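Local coordinates for putative exported protein (Bordetella parapertussis, PDB 3OCJ) that is of unknown function but carries a methyltransferase domain of the Rossmann-like class and so may be an S-adenosylmethionine-dependent methyltransferase, at residues 215-229 with 293-305. Residues are numbered along the deposited sequence; the frame is centred on the assembly and turned at random.
Sequences QALKPGGALVTSFLT and ARLFPTVIARKPA
Thr225 and Val299 face each other as a hydrogen-bonded antiparallel pair, and their methyls are pressed together: Thr225 CG2 lies 3.5 Å from Val299 CG1, tighter than usual van der Waals contact. Both side chains leave the same face of the sheet and run side by side; with each of these methyls between its backbone N and carbonyl carbon (Val299 chi1 58°), the two are turned into each other. The next hydrogen-bonded pair is Leu223 with Ala301, where Leu223 N donates to Ala301 O at 2.8 Å, nearly straight at 172°. Strand 298-302 thereby continues the sheet beyond strand 221-226, reversing direction after the parallel strands, and strand 286-289 follows as the edge, the 3-2-1-4-5-7-6 order that marks the class I methyltransferase fold. Beyond the regular pairing, aromatic groups carry on the contact. Leu228 CD2 makes a CH-pi contact over one face of the Phe296 ring, 3.7 Å from its centroid, while Pro297 CD lies over one face of the Phe227 ring, toward its rim, and Pro297 CB comes within 3.8 Å of Phe227 CZ, the two side chains crossing at about a right angle. Thr229 OG1 donates to a lone pair of Arg294 O at 2.7 Å, and a water bridges Thr229 O and Leu295 O. At the other end the extended Lys303 reaches back to the C-terminal end of helix 203-216, where NZ donates to the O of Leu217, the first residue past the helix, at 2.7 Å and to Trp214 O, with a cation-pi contact to the Trp214 ring. Arg302, bent at chi2 and chi3, brings NH2 to Gly220 O (2.8 Å), with Ala222 CB over a guanidinium face. In the second shell, helix 271-280 covers Leu223 and Val299 through Leu278, and Ser193 O accepts from Thr225 OG1.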
loop_
_atom_site.group_PDB
_atom_site.type_symbol
_atom_site.label_atom_id
_atom_site.label_comp_id
_atom_site.label_asym_id
_atom_site.label_seq_id
_atom_site.Cartn_x
_atom_site.Cartn_y
_atom_site.Cartn_z
ATOM N N GLN A 215 -12.880 16.129 -6.332
ATOM C CA GLN A 215 -13.421 16.645 -7.582
ATOM C C GLN A 215 -13.921 15.520 -8.494
ATOM O O GLN A 215 -14.905 15.689 -9.218
ATOM C CB GLN A 215 -12.387 17.554 -8.260
ATOM C CG GLN A 215 -12.171 18.849 -7.475
ATOM C CD GLN A 215 -10.945 19.640 -7.907
ATOM O OE1 GLN A 215 -10.107 19.151 -8.665
ATOM N NE2 GLN A 215 -10.829 20.869 -7.407
ATOM N N ALA A 216 -13.272 14.356 -8.418
ATOM C CA ALA A 216 -13.651 13.210 -9.242
ATOM C C ALA A 216 -14.923 12.514 -8.748
ATOM O O ALA A 216 -15.579 11.806 -9.510
ATOM C CB ALA A 216 -12.497 12.211 -9.331
ATOM N N LEU A 217 -15.280 12.716 -7.486
ATOM C CA LEU A 217 -16.474 12.070 -6.931
ATOM C C LEU A 217 -17.748 12.820 -7.296
ATOM O O LEU A 217 -17.759 14.044 -7.402
ATOM C CB LEU A 217 -16.365 11.947 -5.410
ATOM C CG LEU A 217 -15.397 10.859 -4.947
ATOM C CD1 LEU A 217 -15.064 11.033 -3.466
ATOM C CD2 LEU A 217 -15.973 9.475 -5.209
ATOM N N LYS A 218 -18.819 12.069 -7.508
ATOM C CA LYS A 218 -20.144 12.660 -7.595
ATOM C C LYS A 218 -20.521 13.156 -6.211
ATOM O O LYS A 218 -20.061 12.598 -5.213
ATOM C CB LYS A 218 -21.151 11.613 -8.060
ATOM C CG LYS A 218 -20.890 11.083 -9.464
ATOM C CD LYS A 218 -21.968 10.088 -9.866
ATOM C CE LYS A 218 -22.025 9.908 -11.374
ATOM N NZ LYS A 218 -20.773 9.318 -11.919
ATOM N N PRO A 219 -21.355 14.206 -6.137
ATOM C CA PRO A 219 -21.847 14.660 -4.834
ATOM C C PRO A 219 -22.518 13.499 -4.110
ATOM O O PRO A 219 -23.267 12.749 -4.745
ATOM C CB PRO A 219 -22.881 15.731 -5.205
ATOM C CG PRO A 219 -22.425 16.241 -6.537
ATOM C CD PRO A 219 -21.828 15.055 -7.246
ATOM N N GLY A 220 -22.242 13.346 -2.817
ATOM C CA GLY A 220 -22.742 12.220 -2.045
ATOM C C GLY A 220 -21.848 10.992 -2.111
ATOM O O GLY A 220 -22.095 10.004 -1.425
ATOM N N GLY A 221 -20.804 11.047 -2.929
ATOM C CA GLY A 221 -19.882 9.927 -3.069
ATOM C C GLY A 221 -18.934 9.767 -1.888
ATOM O O GLY A 221 -18.963 10.546 -0.934
ATOM N N ALA A 222 -18.106 8.729 -1.937
ATOM C CA ALA A 222 -17.178 8.469 -0.846
ATOM C C ALA A 222 -15.808 8.048 -1.335
ATOM O O ALA A 222 -15.676 7.410 -2.385
ATOM C CB ALA A 222 -17.740 7.391 0.096
ATOM N N LEU A 223 -14.808 8.422 -0.542
ATOM C CA LEU A 223 -13.419 8.022 -0.731
ATOM C C LEU A 223 -13.042 7.011 0.338
ATOM O O LEU A 223 -13.333 7.217 1.513
ATOM C CB LEU A 223 -12.508 9.245 -0.593
ATOM C CG LEU A 223 -11.000 8.990 -0.513
ATOM C CD1 LEU A 223 -10.446 8.452 -1.839
ATOM C CD2 LEU A 223 -10.300 10.282 -0.115
ATOM N N VAL A 224 -12.382 5.930 -0.064
ATOM C CA VAL A 224 -11.793 4.984 0.873
ATOM C C VAL A 224 -10.290 5.015 0.660
ATOM O O VAL A 224 -9.795 4.641 -0.404
ATOM C CB VAL A 224 -12.322 3.559 0.651
ATOM C CG1 VAL A 224 -11.640 2.563 1.595
ATOM C CG2 VAL A 224 -13.843 3.519 0.821
ATOM N N THR A 225 -9.545 5.495 1.645
ATOM C CA THR A 225 -8.097 5.503 1.509
ATOM C C THR A 225 -7.438 5.091 2.827
ATOM O O THR A 225 -8.105 4.537 3.709
ATOM C CB THR A 225 -7.575 6.847 0.924
ATOM O OG1 THR A 225 -6.195 6.730 0.550
ATOM C CG2 THR A 225 -7.764 8.015 1.878
ATOM N N SER A 226 -6.139 5.323 2.944
ATOM C CA SER A 226 -5.364 4.778 4.045
ATOM C C SER A 226 -4.131 5.627 4.262
ATOM O O SER A 226 -3.771 6.450 3.424
ATOM C CB SER A 226 -4.908 3.368 3.720
ATOM O OG SER A 226 -4.073 3.411 2.565
ATOM N N PHE A 227 -3.468 5.431 5.389
ATOM C CA PHE A 227 -2.214 6.126 5.635
ATOM C C PHE A 227 -1.420 5.382 6.687
ATOM O O PHE A 227 -2.002 4.805 7.607
ATOM C CB PHE A 227 -2.474 7.581 6.079
ATOM C CG PHE A 227 -3.401 7.704 7.266
ATOM C CD1 PHE A 227 -2.904 8.002 8.518
ATOM C CD2 PHE A 227 -4.767 7.511 7.105
ATOM C CE1 PHE A 227 -3.761 8.127 9.600
ATOM C CE2 PHE A 227 -5.627 7.623 8.187
ATOM C CZ PHE A 227 -5.121 7.919 9.433
ATOM N N LEU A 228 -0.093 5.363 6.542
ATOM C CA LEU A 228 0.783 4.867 7.593
ATOM C C LEU A 228 1.017 5.944 8.642
ATOM O O LEU A 228 1.213 7.122 8.308
ATOM C CB LEU A 228 2.124 4.435 7.008
ATOM C CG LEU A 228 2.115 3.154 6.182
ATOM C CD1 LEU A 228 3.414 3.050 5.366
ATOM C CD2 LEU A 228 1.964 1.931 7.074
ATOM N N THR A 229 0.980 5.541 9.914
ATOM C CA THR A 229 1.112 6.470 11.042
ATOM C C THR A 229 2.527 6.466 11.618
ATOM O O THR A 229 3.263 5.475 11.483
ATOM C CB THR A 229 0.169 6.043 12.159
ATOM O OG1 THR A 229 0.472 4.674 12.453
ATOM C CG2 THR A 229 -1.289 6.169 11.707
ATOM N N ALA A 293 -2.922 -2.480 15.752
ATOM C CA ALA A 293 -1.825 -1.714 16.331
ATOM C C ALA A 293 -1.820 -0.234 15.919
ATOM O O ALA A 293 -0.976 0.529 16.384
ATOM C CB ALA A 293 -0.465 -2.365 15.981
ATOM N N ARG A 294 -2.745 0.143 15.042
ATOM C CA ARG A 294 -2.902 1.514 14.514
ATOM C C ARG A 294 -1.726 1.963 13.657
ATOM O O ARG A 294 -1.415 3.153 13.597
ATOM C CB ARG A 294 -3.166 2.551 15.621
ATOM C CG ARG A 294 -4.528 2.444 16.350
ATOM C CD ARG A 294 -4.475 1.484 17.515
ATOM N NE ARG A 294 -5.674 1.628 18.356
ATOM C CZ ARG A 294 -6.780 0.898 18.232
ATOM N NH1 ARG A 294 -6.875 -0.041 17.306
ATOM N NH2 ARG A 294 -7.808 1.118 19.050
ATOM N N LEU A 295 -1.113 1.000 12.975
ATOM C CA LEU A 295 -0.017 1.271 12.040
ATOM C C LEU A 295 -0.495 1.766 10.678
ATOM O O LEU A 295 0.239 2.475 9.983
ATOM C CB LEU A 295 0.801 0.004 11.811
ATOM C CG LEU A 295 1.157 -0.781 13.081
ATOM C CD1 LEU A 295 1.910 -2.070 12.743
ATOM C CD2 LEU A 295 1.949 0.056 14.075
ATOM N N PHE A 296 -1.689 1.362 10.264
ATOM C CA PHE A 296 -2.108 1.603 8.886
ATOM C C PHE A 296 -3.625 1.752 8.819
ATOM O O PHE A 296 -4.312 0.903 8.242
ATOM C CB PHE A 296 -1.647 0.436 7.997
ATOM C CG PHE A 296 -1.402 0.794 6.537
ATOM C CD1 PHE A 296 -1.843 1.989 5.970
ATOM C CD2 PHE A 296 -0.697 -0.103 5.743
ATOM C CE1 PHE A 296 -1.575 2.275 4.608
ATOM C CE2 PHE A 296 -0.434 0.163 4.403
ATOM C CZ PHE A 296 -0.864 1.359 3.838
ATOM N N PRO A 297 -4.156 2.851 9.378
ATOM C CA PRO A 297 -5.609 3.018 9.359
ATOM C C PRO A 297 -6.176 3.225 7.964
ATOM O O PRO A 297 -5.521 3.724 7.040
ATOM C CB PRO A 297 -5.839 4.287 10.190
ATOM C CG PRO A 297 -4.593 4.458 11.026
ATOM C CD PRO A 297 -3.477 3.898 10.164
ATOM N N THR A 298 -7.444 2.845 7.853
ATOM C CA THR A 298 -8.287 3.105 6.701
ATOM C C THR A 298 -9.152 4.299 7.067
ATOM O O THR A 298 -9.560 4.442 8.225
ATOM C CB THR A 298 -9.147 1.872 6.432
ATOM O OG1 THR A 298 -8.298 0.781 6.055
ATOM C CG2 THR A 298 -10.214 2.100 5.353
ATOM N N VAL A 299 -9.428 5.158 6.099
ATOM C CA VAL A 299 -10.355 6.257 6.312
ATOM C C VAL A 299 -11.393 6.300 5.199
ATOM O O VAL A 299 -11.062 6.168 4.010
ATOM C CB VAL A 299 -9.623 7.611 6.454
ATOM C CG1 VAL A 299 -8.756 7.926 5.208
ATOM C CG2 VAL A 299 -10.615 8.747 6.731
ATOM N N ILE A 300 -12.650 6.471 5.600
ATOM C CA ILE A 300 -13.763 6.642 4.676
ATOM C C ILE A 300 -14.239 8.081 4.813
ATOM O O ILE A 300 -14.596 8.519 5.916
ATOM C CB ILE A 300 -14.923 5.672 4.962
ATOM C CG1 ILE A 300 -14.418 4.217 4.990
ATOM C CG2 ILE A 300 -15.995 5.827 3.885
ATOM C CD1 ILE A 300 -14.014 3.691 6.359
ATOM N N ALA A 301 -14.229 8.818 3.706
ATOM C CA ALA A 301 -14.512 10.253 3.701
ATOM C C ALA A 301 -15.659 10.553 2.743
ATOM O O ALA A 301 -15.659 10.078 1.614
ATOM C CB ALA A 301 -13.258 11.006 3.290
ATOM N N ARG A 302 -16.628 11.356 3.178
ATOM C CA ARG A 302 -17.801 11.643 2.361
ATOM C C ARG A 302 -17.709 12.976 1.618
ATOM O O ARG A 302 -17.258 13.969 2.179
ATOM C CB ARG A 302 -19.054 11.648 3.243
ATOM C CG ARG A 302 -20.321 12.098 2.536
ATOM C CD ARG A 302 -20.924 10.967 1.709
ATOM N NE ARG A 302 -21.202 9.786 2.526
ATOM C CZ ARG A 302 -21.384 8.566 2.032
ATOM N NH1 ARG A 302 -21.631 7.546 2.846
ATOM N NH2 ARG A 302 -21.316 8.364 0.722
ATOM N N LYS A 303 -18.130 12.987 0.355
ATOM C CA LYS A 303 -18.362 14.231 -0.364
ATOM C C LYS A 303 -19.824 14.613 -0.179
ATOM O O LYS A 303 -20.710 13.819 -0.473
ATOM C CB LYS A 303 -18.064 14.072 -1.852
ATOM C CG LYS A 303 -18.332 15.335 -2.665
ATOM C CD LYS A 303 -17.807 15.202 -4.079
ATOM C CE LYS A 303 -18.124 16.452 -4.897
ATOM N NZ LYS A 303 -17.382 16.463 -6.193
ATOM N N PRO A 304 -20.079 15.832 0.312
ATOM C CA PRO A 304 -21.466 16.249 0.549
ATOM C C PRO A 304 -22.365 16.096 -0.677
ATOM O O PRO A 304 -21.932 16.315 -1.812
ATOM C CB PRO A 304 -21.317 17.721 0.938
ATOM C CG PRO A 304 -19.972 17.796 1.578
ATOM C CD PRO A 304 -19.107 16.817 0.817
ATOM N N ALA A 305 -23.615 15.711 -0.431
ATOM C CA ALA A 305 -24.617 15.613 -1.483
ATOM C C ALA A 305 -24.942 17.010 -1.989
ATOM O O ALA A 305 -24.737 17.985 -1.266
ATOM C CB ALA A 305 -25.877 14.934 -0.947
ATOM O OXT ALA A 305 -25.402 17.200 -3.117
HETATM O O HOH W 1 2.993 2.935 10.476
#